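Local coordinates for protein beta-n-acetylhexosaminidase (Streptococcus pneumoniae, PDB 4AZI) that probably removes terminal beta-linked N-acetylhexosamine residues, chiefly N-acetylglucosamine, from glycans by hydrolysis, as a family 20 glycoside hydrolase module, at residues L27-D32 against E99-A104; A260-Y264 against L309-K313; A297-T301 against E344-F349. The protein carries 2 engineered substitutions. One frame throughout, in Å; residues are numbered along the deposited sequence.

Contact 1. Residues L27-D32 against E99-A104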
ATOM      1  N   LEU A  27       9.528   2.065 -10.803  1.00 13.47           N
ATOM      2  CA  LEU A  27       9.084   1.168  -9.738  1.00 13.97           C
ATOM      3  C   LEU A  27      10.081   0.036  -9.493  1.00 14.29           C
ATOM      4  O   LEU A  27      10.333  -0.327  -8.342  1.00 14.29           O
ATOM      5  CB  LEU A  27       7.674   0.652 -10.021  1.00 13.42           C
ATOM      6  CG  LEU A  27       6.640   1.785 -10.153  1.00 13.12           C
ATOM      7  CD1 LEU A  27       5.348   1.310 -10.803  1.00 12.99           C
ATOM      8  CD2 LEU A  27       6.365   2.453  -8.812  1.00 13.29           C
ATOM      9  N   LYS A  28      10.676  -0.477 -10.570  1.00 15.02           N
ATOM     10  CA  LYS A  28      11.754  -1.465 -10.468  1.00 15.49           C
ATOM     11  C   LYS A  28      12.917  -0.916  -9.641  1.00 16.06           C
ATOM     12  O   LYS A  28      13.457  -1.625  -8.797  1.00 16.73           O
ATOM     13  CB  LYS A  28      12.247  -1.898 -11.856  1.00 15.57           C
ATOM     14  CG  LYS A  28      11.363  -2.910 -12.578  1.00 15.50           C
ATOM     15  CD  LYS A  28      11.888  -3.184 -13.987  1.00 15.61           C
ATOM     16  CE  LYS A  28      11.819  -4.660 -14.348  1.00 15.80           C
ATOM     17  NZ  LYS A  28      12.421  -4.988 -15.683  1.00 16.06           N
ATOM     18  N   ARG A  29      13.298   0.339  -9.880  1.00 16.62           N
ATOM     19  CA  ARG A  29      14.343   1.007  -9.090  1.00 16.85           C
ATOM     20  C   ARG A  29      14.012   1.119  -7.597  1.00 16.14           C
ATOM     21  O   ARG A  29      14.891   0.963  -6.743  1.00 16.07           O
ATOM     22  CB  ARG A  29      14.634   2.397  -9.646  1.00 18.40           C
ATOM     23  CG  ARG A  29      15.429   2.394 -10.935  1.00 20.32           C
ATOM     24  CD  ARG A  29      16.448   3.511 -10.906  1.00 23.34           C
ATOM     25  NE  ARG A  29      17.593   3.156 -10.059  1.00 25.91           N
ATOM     26  CZ  ARG A  29      18.547   3.999  -9.666  1.00 26.76           C
ATOM     27  NH1 ARG A  29      18.516   5.274 -10.030  1.00 27.75           N
ATOM     28  NH2 ARG A  29      19.541   3.562  -8.902  1.00 27.28           N
ATOM     29  N   ILE A  30      12.749   1.416  -7.295  1.00 15.47           N
ATOM     30  CA  ILE A  30      12.244   1.390  -5.917  1.00 14.78           C
ATOM     31  C   ILE A  30      12.388  -0.012  -5.299  1.00 14.55           C
ATOM     32  O   ILE A  30      12.861  -0.146  -4.168  1.00 14.55           O
ATOM     33  CB  ILE A  30      10.775   1.887  -5.847  1.00 14.45           C
ATOM     34  CG1 ILE A  30      10.718   3.400  -6.109  1.00 14.40           C
ATOM     35  CG2 ILE A  30      10.122   1.517  -4.510  1.00 14.20           C
ATOM     36  CD1 ILE A  30       9.342   3.931  -6.457  1.00 14.35           C
ATOM     37  N   VAL A  31      11.983  -1.041  -6.050  1.00 14.47           N
ATOM     38  CA  VAL A  31      12.157  -2.453  -5.661  1.00 14.32           C
ATOM     39  C   VAL A  31      13.629  -2.759  -5.335  1.00 14.54           C
ATOM     40  O   VAL A  31      13.931  -3.344  -4.290  1.00 14.39           O
ATOM     41  CB  VAL A  31      11.651  -3.410  -6.779  1.00 14.33           C
ATOM     42  CG1 VAL A  31      12.202  -4.820  -6.600  1.00 14.05           C
ATOM     43  CG2 VAL A  31      10.131  -3.437  -6.819  1.00 13.84           C
ATOM     44  N   ASP A  32      14.518  -2.338  -6.238  1.00 14.67           N
ATOM     45  CA  ASP A  32      15.977  -2.444  -6.081  1.00 14.95           C
ATOM     46  C   ASP A  32      16.476  -1.814  -4.793  1.00 14.71           C
ATOM     47  O   ASP A  32      17.232  -2.433  -4.042  1.00 14.69           O
ATOM     48  CB  ASP A  32      16.693  -1.738  -7.244  1.00 14.87           C
ATOM     49  CG  ASP A  32      16.591  -2.494  -8.547  1.00 15.31           C
ATOM     50  OD1 ASP A  32      16.146  -3.659  -8.536  0.50 15.08           O
ATOM     51  OD2 ASP A  32      16.980  -1.914  -9.584  0.50 14.84           O
ATOM     52  N   GLU A  99       5.286  -8.103 -14.683  1.00 14.26           N
ATOM     53  CA  GLU A  99       6.751  -8.026 -14.668  1.00 14.56           C
ATOM     54  C   GLU A  99       7.309  -7.447 -13.362  1.00 14.48           C
ATOM     55  O   GLU A  99       8.336  -7.915 -12.875  1.00 14.32           O
ATOM     56  CB  GLU A  99       7.272  -7.220 -15.867  1.00 15.45           C
ATOM     57  CG  GLU A  99       8.776  -6.950 -15.828  1.00 16.71           C
ATOM     58  CD  GLU A  99       9.355  -6.462 -17.153  1.00 17.39           C
ATOM     59  OE1 GLU A  99       8.577  -6.150 -18.080  1.00 18.79           O
ATOM     60  OE2 GLU A  99      10.594  -6.397 -17.269  0.50 17.16           O
ATOM     61  N   LEU A 100       6.647  -6.430 -12.808  1.00 14.24           N
ATOM     62  CA  LEU A 100       7.090  -5.834 -11.538  1.00 14.13           C
ATOM     63  C   LEU A 100       7.010  -6.856 -10.401  1.00 14.49           C
ATOM     64  O   LEU A 100       7.938  -6.986  -9.600  1.00 14.57           O
ATOM     65  CB  LEU A 100       6.281  -4.570 -11.201  1.00 13.40           C
ATOM     66  CG  LEU A 100       6.619  -3.804  -9.915  1.00 13.21           C
ATOM     67  CD1 LEU A 100       7.997  -3.142  -9.986  1.00 12.88           C
ATOM     68  CD2 LEU A 100       5.545  -2.760  -9.648  1.00 12.84           C
ATOM     69  N   ILE A 101       5.898  -7.580 -10.348  1.00 14.77           N
ATOM     70  CA  ILE A 101       5.691  -8.633  -9.359  1.00 14.95           C
ATOM     71  C   ILE A 101       6.725  -9.767  -9.470  1.00 15.46           C
ATOM     72  O   ILE A 101       7.324 -10.156  -8.471  1.00 14.77           O
ATOM     73  CB  ILE A 101       4.247  -9.170  -9.421  1.00 14.84           C
ATOM     74  CG1 ILE A 101       3.259  -8.035  -9.090  1.00 14.64           C
ATOM     75  CG2 ILE A 101       4.071 -10.357  -8.473  1.00 14.64           C
ATOM     76  CD1 ILE A 101       1.794  -8.418  -9.186  1.00 14.92           C
ATOM     77  N   GLU A 102       6.945 -10.287 -10.678  1.00 16.73           N
ATOM     78  CA  GLU A 102       7.991 -11.289 -10.904  1.00 17.58           C
ATOM     79  C   GLU A 102       9.357 -10.756 -10.485  1.00 17.03           C
ATOM     80  O   GLU A 102      10.112 -11.448  -9.793  1.00 16.35           O
ATOM     81  CB  GLU A 102       8.076 -11.697 -12.381  1.00 19.71           C
ATOM     82  CG  GLU A 102       6.753 -11.944 -13.076  1.00 22.42           C
ATOM     83  CD  GLU A 102       6.590 -13.360 -13.589  1.00 24.38           C
ATOM     84  OE1 GLU A 102       6.892 -14.313 -12.836  1.00 26.33           O
ATOM     85  OE2 GLU A 102       6.142 -13.515 -14.750  1.00 25.33           O
ATOM     86  N   TYR A 103       9.672  -9.534 -10.928  1.00 16.67           N
ATOM     87  CA  TYR A 103      10.972  -8.892 -10.662  1.00 16.43           C
ATOM     88  C   TYR A 103      11.213  -8.720  -9.169  1.00 16.29           C
ATOM     89  O   TYR A 103      12.297  -9.040  -8.662  1.00 15.65           O
ATOM     90  CB  TYR A 103      11.048  -7.531 -11.362  1.00 16.57           C
ATOM     91  CG  TYR A 103      12.363  -6.796 -11.197  1.00 16.49           C
ATOM     92  CD1 TYR A 103      13.455  -7.095 -12.010  1.00 16.70           C
ATOM     93  CD2 TYR A 103      12.509  -5.784 -10.240  1.00 16.40           C
ATOM     94  CE1 TYR A 103      14.661  -6.418 -11.870  1.00 16.80           C
ATOM     95  CE2 TYR A 103      13.712  -5.105 -10.089  1.00 16.29           C
ATOM     96  CZ  TYR A 103      14.786  -5.425 -10.910  1.00 16.78           C
ATOM     97  OH  TYR A 103      15.987  -4.761 -10.780  1.00 16.98           O
ATOM     98  N   ALA A 104      10.193  -8.211  -8.477  1.00 16.33           N
ATOM     99  CA  ALA A 104      10.232  -8.073  -7.027  1.00 16.32           C
ATOM    100  C   ALA A 104      10.418  -9.440  -6.361  1.00 16.30           C
ATOM    101  O   ALA A 104      11.209  -9.570  -5.419  1.00 15.86           O
ATOM    102  CB  ALA A 104       8.977  -7.381  -6.518  1.00 16.36           C
TER
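Lys28 lays its aliphatic chain across the ring of Tyr103, the two side chains meeting at about a right angle. CE rides over one face in a CH-pi contact, 4.0 Å from the Tyr103 ring centroid and 22° off its normal, displaced toward the rim. A bend at chi3 carries the lysine past the ring to Glu99, whose extended side chain closes a salt bridge: Lys28 NZ lies 2.8 Å from Glu99 OE2, approaching from above the carboxylate plane rather than within it. One lysine thus serves two neighbours a helical turn apart, its methylenes on the aromatic and its charge on the acid.

The far end of the tyrosine is fixed as well. Its CG stands anti to the backbone N, which sends the ring over to the other helix, where Tyr103 OH donates a short bond of 2.5 Å to the syn lone pair of Asp32 OD1. The carboxylate and ring planes are turned 52° apart. Below these polar groups the contact becomes apolar. Val31 CG1 meets Tyr103 CD2 obliquely at 3.8 Å, while its other methyl, CG2, comes equally near Leu100 CD1; that same leucine methyl also reaches Leu27 CB.

The helices run nearly parallel, crossing at -17° with axes 10.2 Å apart, as expected of neighbouring outer helices in a TIM barrel, here following strands 10-16 and 41-45. Strand 41-45 lies under the seam, with Leu44 touching both Leu27 and Leu100, and Val42 touching Val31. The chemistry is therefore graded from a hydrocarbon layer against the barrel to a partly exposed outer band, where two acids are each engaged and the phenol donates to Asp32 OD1, which would be consistent with a charged carboxylate.

Contact 2. Residues A260-Y264 against L309-K313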
ATOM      1  N   ALA A 260     -11.202   5.467  15.910  1.00 12.22           N
ATOM      2  CA  ALA A 260     -10.939   4.475  16.943  1.00 12.04           C
ATOM      3  C   ALA A 260      -9.467   4.520  17.331  1.00 11.81           C
ATOM      4  O   ALA A 260      -8.601   4.806  16.501  1.00 11.59           O
ATOM      5  CB  ALA A 260     -11.326   3.078  16.471  1.00 11.73           C
ATOM      6  N   SER A 261      -9.190   4.275  18.603  1.00 11.84           N
ATOM      7  CA  SER A 261      -7.816   4.200  19.059  1.00 11.72           C
ATOM      8  C   SER A 261      -7.246   2.845  18.659  1.00 11.90           C
ATOM      9  O   SER A 261      -8.012   1.892  18.443  1.00 12.03           O
ATOM     10  CB  SER A 261      -7.749   4.374  20.573  1.00 11.64           C
ATOM     11  OG  SER A 261      -8.369   3.285  21.225  1.00 11.11           O
ATOM     12  N   PRO A 262      -5.909   2.750  18.559  1.00 11.76           N
ATOM     13  CA  PRO A 262      -5.285   1.447  18.333  1.00 11.94           C
ATOM     14  C   PRO A 262      -5.586   0.497  19.488  1.00 11.91           C
ATOM     15  O   PRO A 262      -5.786  -0.699  19.252  1.00 11.78           O
ATOM     16  CB  PRO A 262      -3.782   1.760  18.269  1.00 11.65           C
ATOM     17  CG  PRO A 262      -3.682   3.225  18.090  1.00 11.91           C
ATOM     18  CD  PRO A 262      -4.910   3.826  18.687  1.00 11.87           C
ATOM     19  N   GLN A 263      -5.621   1.027  20.716  1.00 11.85           N
ATOM     20  CA  GLN A 263      -6.021   0.236  21.893  1.00 11.87           C
ATOM     21  C   GLN A 263      -7.399  -0.400  21.674  1.00 12.07           C
ATOM     22  O   GLN A 263      -7.577  -1.609  21.879  1.00 12.24           O
ATOM     23  CB  GLN A 263      -6.063   1.091  23.170  1.00 11.82           C
ATOM     24  CG  GLN A 263      -4.719   1.582  23.690  1.00 11.74           C
ATOM     25  CD  GLN A 263      -4.442   3.037  23.333  1.00 11.36           C
ATOM     26  OE1 GLN A 263      -4.811   3.504  22.258  1.00 10.95           O
ATOM     27  NE2 GLN A 263      -3.804   3.761  24.246  1.00 11.47           N
ATOM     28  N   TYR A 264      -8.372   0.418  21.265  1.00 11.86           N
ATOM     29  CA  TYR A 264      -9.729  -0.068  21.032  1.00 11.67           C
ATOM     30  C   TYR A 264      -9.812  -1.145  19.943  1.00 11.16           C
ATOM     31  O   TYR A 264     -10.486  -2.157  20.127  1.00 11.11           O
ATOM     32  CB  TYR A 264     -10.704   1.072  20.712  1.00 11.44           C
ATOM     33  CG  TYR A 264     -12.142   0.595  20.701  1.00 11.72           C
ATOM     34  CD1 TYR A 264     -12.874   0.520  21.883  1.00 12.06           C
ATOM     35  CD2 TYR A 264     -12.753   0.177  19.520  1.00 11.67           C
ATOM     36  CE1 TYR A 264     -14.184   0.071  21.890  1.00 12.22           C
ATOM     37  CE2 TYR A 264     -14.064  -0.270  19.512  1.00 12.06           C
ATOM     38  CZ  TYR A 264     -14.770  -0.329  20.703  1.00 12.35           C
ATOM     39  OH  TYR A 264     -16.063  -0.774  20.720  1.00 12.36           O
ATOM     40  N   LEU A 309       2.638   2.708  17.339  1.00  9.61           N
ATOM     41  CA  LEU A 309       1.424   3.068  16.609  1.00  9.54           C
ATOM     42  C   LEU A 309       1.078   4.527  16.892  1.00  9.73           C
ATOM     43  O   LEU A 309       1.347   5.030  17.988  1.00  9.82           O
ATOM     44  CB  LEU A 309       0.263   2.134  16.967  1.00  9.35           C
ATOM     45  CG  LEU A 309       0.410   0.702  16.432  1.00  9.33           C
ATOM     46  CD1 LEU A 309      -0.350  -0.286  17.292  1.00  9.41           C
ATOM     47  CD2 LEU A 309      -0.039   0.600  14.984  1.00  9.23           C
ATOM     48  N   ALA A 310       0.516   5.209  15.896  1.00  9.83           N
ATOM     49  CA  ALA A 310       0.142   6.622  16.034  1.00  9.98           C
ATOM     50  C   ALA A 310      -0.808   6.816  17.207  1.00 10.16           C
ATOM     51  O   ALA A 310      -1.681   5.986  17.432  1.00  9.55           O
ATOM     52  CB  ALA A 310      -0.489   7.132  14.746  1.00  9.88           C
ATOM     53  N   SER A 311      -0.633   7.928  17.928  1.00 10.65           N
ATOM     54  CA  SER A 311      -1.389   8.254  19.159  1.00 11.27           C
ATOM     55  C   SER A 311      -1.010   7.432  20.401  1.00 11.46           C
ATOM     56  O   SER A 311      -1.685   7.509  21.436  1.00 11.17           O
ATOM     57  CB  SER A 311      -2.916   8.221  18.930  1.00 11.58           C
ATOM     58  OG  SER A 311      -3.437   6.897  18.963  1.00 11.33           O
ATOM     59  N   THR A 312       0.067   6.648  20.307  1.00 11.82           N
ATOM     60  CA  THR A 312       0.543   5.865  21.448  1.00 11.99           C
ATOM     61  C   THR A 312       2.020   6.101  21.721  1.00 12.41           C
ATOM     62  O   THR A 312       2.791   6.453  20.817  1.00 12.29           O
ATOM     63  CB  THR A 312       0.330   4.338  21.277  1.00 12.09           C
ATOM     64  OG1 THR A 312       1.167   3.846  20.219  1.00 11.92           O
ATOM     65  CG2 THR A 312      -1.132   4.000  20.997  1.00 11.90           C
ATOM     66  N   LYS A 313       2.403   5.891  22.978  1.00 13.15           N
ATOM     67  CA  LYS A 313       3.784   6.044  23.419  1.00 14.26           C
ATOM     68  C   LYS A 313       4.385   4.660  23.682  1.00 14.89           C
ATOM     69  O   LYS A 313       3.998   3.970  24.636  1.00 15.02           O
ATOM     70  CB  LYS A 313       3.836   6.923  24.673  1.00 14.40           C
ATOM     71  CG  LYS A 313       5.223   7.170  25.242  1.00 14.79           C
ATOM     72  CD  LYS A 313       5.144   8.098  26.451  1.00 15.23           C
ATOM     73  CE  LYS A 313       6.491   8.263  27.136  1.00 15.28           C
ATOM     74  NZ  LYS A 313       7.512   8.756  26.173  1.00 15.81           N
TER
HETATM   75  O   HOH W   1      -2.384   6.453  23.852  1.00  9.36           O
HETATM   76  O   HOH W   2      -4.568   6.408  21.317  1.00 14.82           O
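Pro262 directs its ring at the turn formed by residues 309-312, and its CB, CG and CD touch successive residues there. CB faces the methyl CD1 of Leu309 at 4.1 Å; CG lies 3.5 Å from the carbonyl oxygen Ala310 O; CD comes to 3.4 Å from Ser311 OG, whose hydroxyl donates to that same Ala310 O. Thr312 adds its methyl, with CG2 3.9 Å from Pro262 CG. This methyl also lies beside the amide end of Gln263, and the two side chains run alongside one another, pointing opposite ways. Gln263 arrives there because its chain bends at chi2 (101°).

Two recognised motifs are brought together here. Ser261 is the N-cap of helix 262-267, its OG accepting from Tyr264 N, so that Pro262 occupies the first turn, where its lack of an N-H costs no helical bond. Opposite it, Leu309 to Thr312 form a type II beta turn in the loop leading to barrel strand 321-329, with Ser311 taking the positive-phi corner (phi 73°). Leu309 O accepts from both Thr312 N and Thr312 OG1, which approach from the same face of its carbonyl plane, tying the threonine hydroxyl into its own turn while CG2 meets the proline.

Polar links between the two parts run through water. One water donates to Ser311 O at 2.7 Å and accepts from Gln263 NE2. A second donates both to Gln263 OE1 and to Ser311 OG, so the two ends of one amide are bridged to one serine. On the barrel side, Tyr249 of strand 246-249 touches both Pro262 and Leu309.

Contact 3. Residues A297-T301 against E344-F349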
ATOM      1  N   ALA A 297       9.899  14.133   8.068  1.00 16.49           N
ATOM      2  CA  ALA A 297       9.759  12.703   7.776  1.00 16.17           C
ATOM      3  C   ALA A 297      11.066  11.979   8.081  1.00 15.76           C
ATOM      4  O   ALA A 297      11.077  10.943   8.757  1.00 15.71           O
ATOM      5  CB  ALA A 297       9.346  12.482   6.327  1.00 15.50           C
ATOM      6  N   ILE A 298      12.164  12.538   7.584  1.00 15.71           N
ATOM      7  CA  ILE A 298      13.499  11.998   7.834  1.00 15.62           C
ATOM      8  C   ILE A 298      13.841  11.956   9.326  1.00 15.42           C
ATOM      9  O   ILE A 298      14.363  10.939   9.809  1.00 15.71           O
ATOM     10  CB  ILE A 298      14.578  12.735   7.007  1.00 15.67           C
ATOM     11  CG1 ILE A 298      14.412  12.370   5.529  1.00 15.79           C
ATOM     12  CG2 ILE A 298      15.976  12.374   7.507  1.00 15.54           C
ATOM     13  CD1 ILE A 298      15.214  13.212   4.555  1.00 16.14           C
ATOM     14  N   GLU A 299      13.552  13.050  10.037  0.50 15.33           N
ATOM     15  CA  GLU A 299      13.728  13.121  11.491  0.50 15.37           C
ATOM     16  C   GLU A 299      12.959  11.988  12.165  0.50 15.13           C
ATOM     17  O   GLU A 299      13.528  11.230  12.952  0.50 15.10           O
ATOM     18  CB  GLU A 299      13.258  14.478  12.048  0.50 15.85           C
ATOM     19  CG  GLU A 299      13.566  14.689  13.529  0.50 16.41           C
ATOM     20  CD  GLU A 299      12.848  15.890  14.131  0.50 17.08           C
ATOM     21  OE1 GLU A 299      12.022  16.512  13.431  0.50 17.50           O
ATOM     22  OE2 GLU A 299      13.099  16.211  15.314  0.50 17.41           O
ATOM     23  N   ASN A 300      11.679  11.862  11.819  1.00 14.88           N
ATOM     24  CA  ASN A 300      10.778  10.886  12.461  1.00 14.65           C
ATOM     25  C   ASN A 300      11.138   9.411  12.259  1.00 14.43           C
ATOM     26  O   ASN A 300      10.747   8.567  13.074  1.00 14.46           O
ATOM     27  CB  ASN A 300       9.317  11.119  12.051  1.00 14.60           C
ATOM     28  CG  ASN A 300       8.761  12.435  12.563  1.00 14.77           C
ATOM     29  OD1 ASN A 300       7.889  13.027  11.931  1.00 15.07           O
ATOM     30  ND2 ASN A 300       9.237  12.884  13.720  1.00 14.45           N
ATOM     31  N   THR A 301      11.860   9.091  11.186  1.00 14.32           N
ATOM     32  CA  THR A 301      12.345   7.716  10.995  1.00 15.15           C
ATOM     33  C   THR A 301      13.241   7.271  12.148  1.00 15.63           C
ATOM     34  O   THR A 301      13.361   6.076  12.416  1.00 15.98           O
ATOM     35  CB  THR A 301      13.105   7.501   9.669  1.00 15.08           C
ATOM     36  OG1 THR A 301      14.288   8.316   9.638  1.00 15.33           O
ATOM     37  CG2 THR A 301      12.214   7.799   8.470  1.00 14.66           C
ATOM     38  N   GLU A 344      16.688   8.614   0.209  1.00 18.43           N
ATOM     39  CA  GLU A 344      17.206   9.081   1.500  1.00 18.28           C
ATOM     40  C   GLU A 344      16.243   8.735   2.648  1.00 17.37           C
ATOM     41  O   GLU A 344      16.669   8.287   3.715  1.00 16.39           O
ATOM     42  CB  GLU A 344      17.509  10.582   1.489  1.00 19.46           C
ATOM     43  CG  GLU A 344      18.167  11.054   2.782  1.00 20.58           C
ATOM     44  CD  GLU A 344      18.320  12.561   2.882  1.00 21.69           C
ATOM     45  OE1 GLU A 344      17.878  13.281   1.963  1.00 22.70           O
ATOM     46  OE2 GLU A 344      18.878  13.024   3.898  1.00 22.79           O
ATOM     47  N   LEU A 345      14.948   8.937   2.415  1.00 16.41           N
ATOM     48  CA  LEU A 345      13.936   8.629   3.422  1.00 15.88           C
ATOM     49  C   LEU A 345      13.922   7.132   3.746  1.00 15.28           C
ATOM     50  O   LEU A 345      13.942   6.749   4.918  1.00 14.88           O
ATOM     51  CB  LEU A 345      12.555   9.120   2.963  1.00 16.02           C
ATOM     52  CG  LEU A 345      11.374   9.085   3.938  1.00 16.06           C
ATOM     53  CD1 LEU A 345      11.702   9.729   5.275  1.00 16.14           C
ATOM     54  CD2 LEU A 345      10.166   9.766   3.307  1.00 16.15           C
ATOM     55  N   MET A 346      13.912   6.300   2.703  1.00 14.57           N
ATOM     56  CA  MET A 346      13.991   4.852   2.856  1.00 14.54           C
ATOM     57  C   MET A 346      15.241   4.406   3.607  1.00 14.39           C
ATOM     58  O   MET A 346      15.157   3.550   4.478  1.00 13.67           O
ATOM     59  CB  MET A 346      13.945   4.154   1.497  1.00 14.52           C
ATOM     60  CG  MET A 346      12.590   4.208   0.820  1.00 14.84           C
ATOM     61  SD  MET A 346      12.668   3.569  -0.855  1.00 15.22           S
ATOM     62  CE  MET A 346      12.848   1.812  -0.537  1.00 14.97           C
ATOM     63  N   THR A 347      16.390   4.982   3.251  1.00 14.11           N
ATOM     64  CA  THR A 347      17.671   4.625   3.863  1.00 14.30           C
ATOM     65  C   THR A 347      17.696   4.980   5.354  1.00 14.50           C
ATOM     66  O   THR A 347      18.132   4.172   6.179  1.00 14.69           O
ATOM     67  CB  THR A 347      18.851   5.298   3.121  1.00 14.19           C
ATOM     68  OG1 THR A 347      18.824   4.915   1.741  1.00 13.85           O
ATOM     69  CG2 THR A 347      20.191   4.899   3.729  1.00 14.40           C
ATOM     70  N   ALA A 348      17.209   6.175   5.685  1.00 14.29           N
ATOM     71  CA  ALA A 348      17.121   6.633   7.075  1.00 14.72           C
ATOM     72  C   ALA A 348      16.298   5.690   7.968  1.00 14.42           C
ATOM     73  O   ALA A 348      16.732   5.339   9.067  1.00 14.22           O
ATOM     74  CB  ALA A 348      16.563   8.047   7.130  1.00 14.74           C
ATOM     75  N   PHE A 349      15.128   5.278   7.483  1.00 14.24           N
ATOM     76  CA  PHE A 349      14.261   4.323   8.200  1.00 14.11           C
ATOM     77  C   PHE A 349      14.967   2.970   8.403  1.00 14.31           C
ATOM     78  O   PHE A 349      14.903   2.390   9.484  1.00 14.17           O
ATOM     79  CB  PHE A 349      12.927   4.152   7.456  1.00 13.88           C
ATOM     80  CG  PHE A 349      11.830   3.500   8.272  1.00 14.25           C
ATOM     81  CD1 PHE A 349      11.629   3.833   9.614  1.00 14.13           C
ATOM     82  CD2 PHE A 349      10.968   2.578   7.679  1.00 14.40           C
ATOM     83  CE1 PHE A 349      10.607   3.235  10.351  1.00 14.58           C
ATOM     84  CE2 PHE A 349       9.946   1.979   8.411  1.00 14.39           C
ATOM     85  CZ  PHE A 349       9.764   2.312   9.747  1.00 14.57           C
TER
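Thr301 OG1 donates to Ile298 O, 2.6 Å away and one turn back in its own helix, and the same hydroxyl oxygen rests 3.4 Å from Ala348 CB on the facing helix. A chi1 of 63°, with OG1 lying between the backbone N and the carbonyl carbon, makes this double role possible: the hydroxyl is spent on its own backbone, while CG2 faces across to Leu345 CD1 and Phe349 CB. The polar atom is thus satisfied within an otherwise apolar interface.

Leu345 reaches across from the second helix. With chi1 at -171°, it swings its branch away from its own N and brings CD1 to 3.7 Å from Ile298 N and 3.8 Å from Ala297 CB, with Ile298 CG1 equally near. Farther out, Ile298 CD1 lies 3.6 Å from Glu344 CD, the extended glutamate crossing the isoleucine at about a right angle. At the other end Thr301 CB is 3.7 Å from Phe349 CA, and the carbonyl oxygen of Thr301 lies in the plane of the Phe349 ring, at its edge.

The small residues Ala297 and Ala348 are consistent with the close approach, 8.7 Å between axes at an angle of only 16°. These are the outer helices 294-303 and 339-352 of the barrel, side by side and running the same way. Strand 321-329 backs them from within, where Leu326 touches Thr301, Leu345 and Phe349; the ring of Trp279, from strand 271-282, meets Phe349, and helix 24-37 packs on the far flank through Met346 and Thr347.

In the fold
Contacts 1 and 3 illustrate one principle, neighbouring outer helices packed in parallel around a TIM barrel, and they meet where the barrel closes: helix 339-352 of contact 3 lies against helix 24-37 of contact 1, Ile30 O being 4.1 Å from Met346 CE. Their centres are 21 Å apart. Contact 2 is of another kind, joining a short helix to a loop; it lies on the opposite side of the chain's centre from contact 1, 33 Å between centres, and about 10 Å from contact 3 at the nearest atoms. The side chains of Ala310 in contact 2 and Ala297 in contact 3 lie about 10 and 11 Å from the bound carbamate inhibitor.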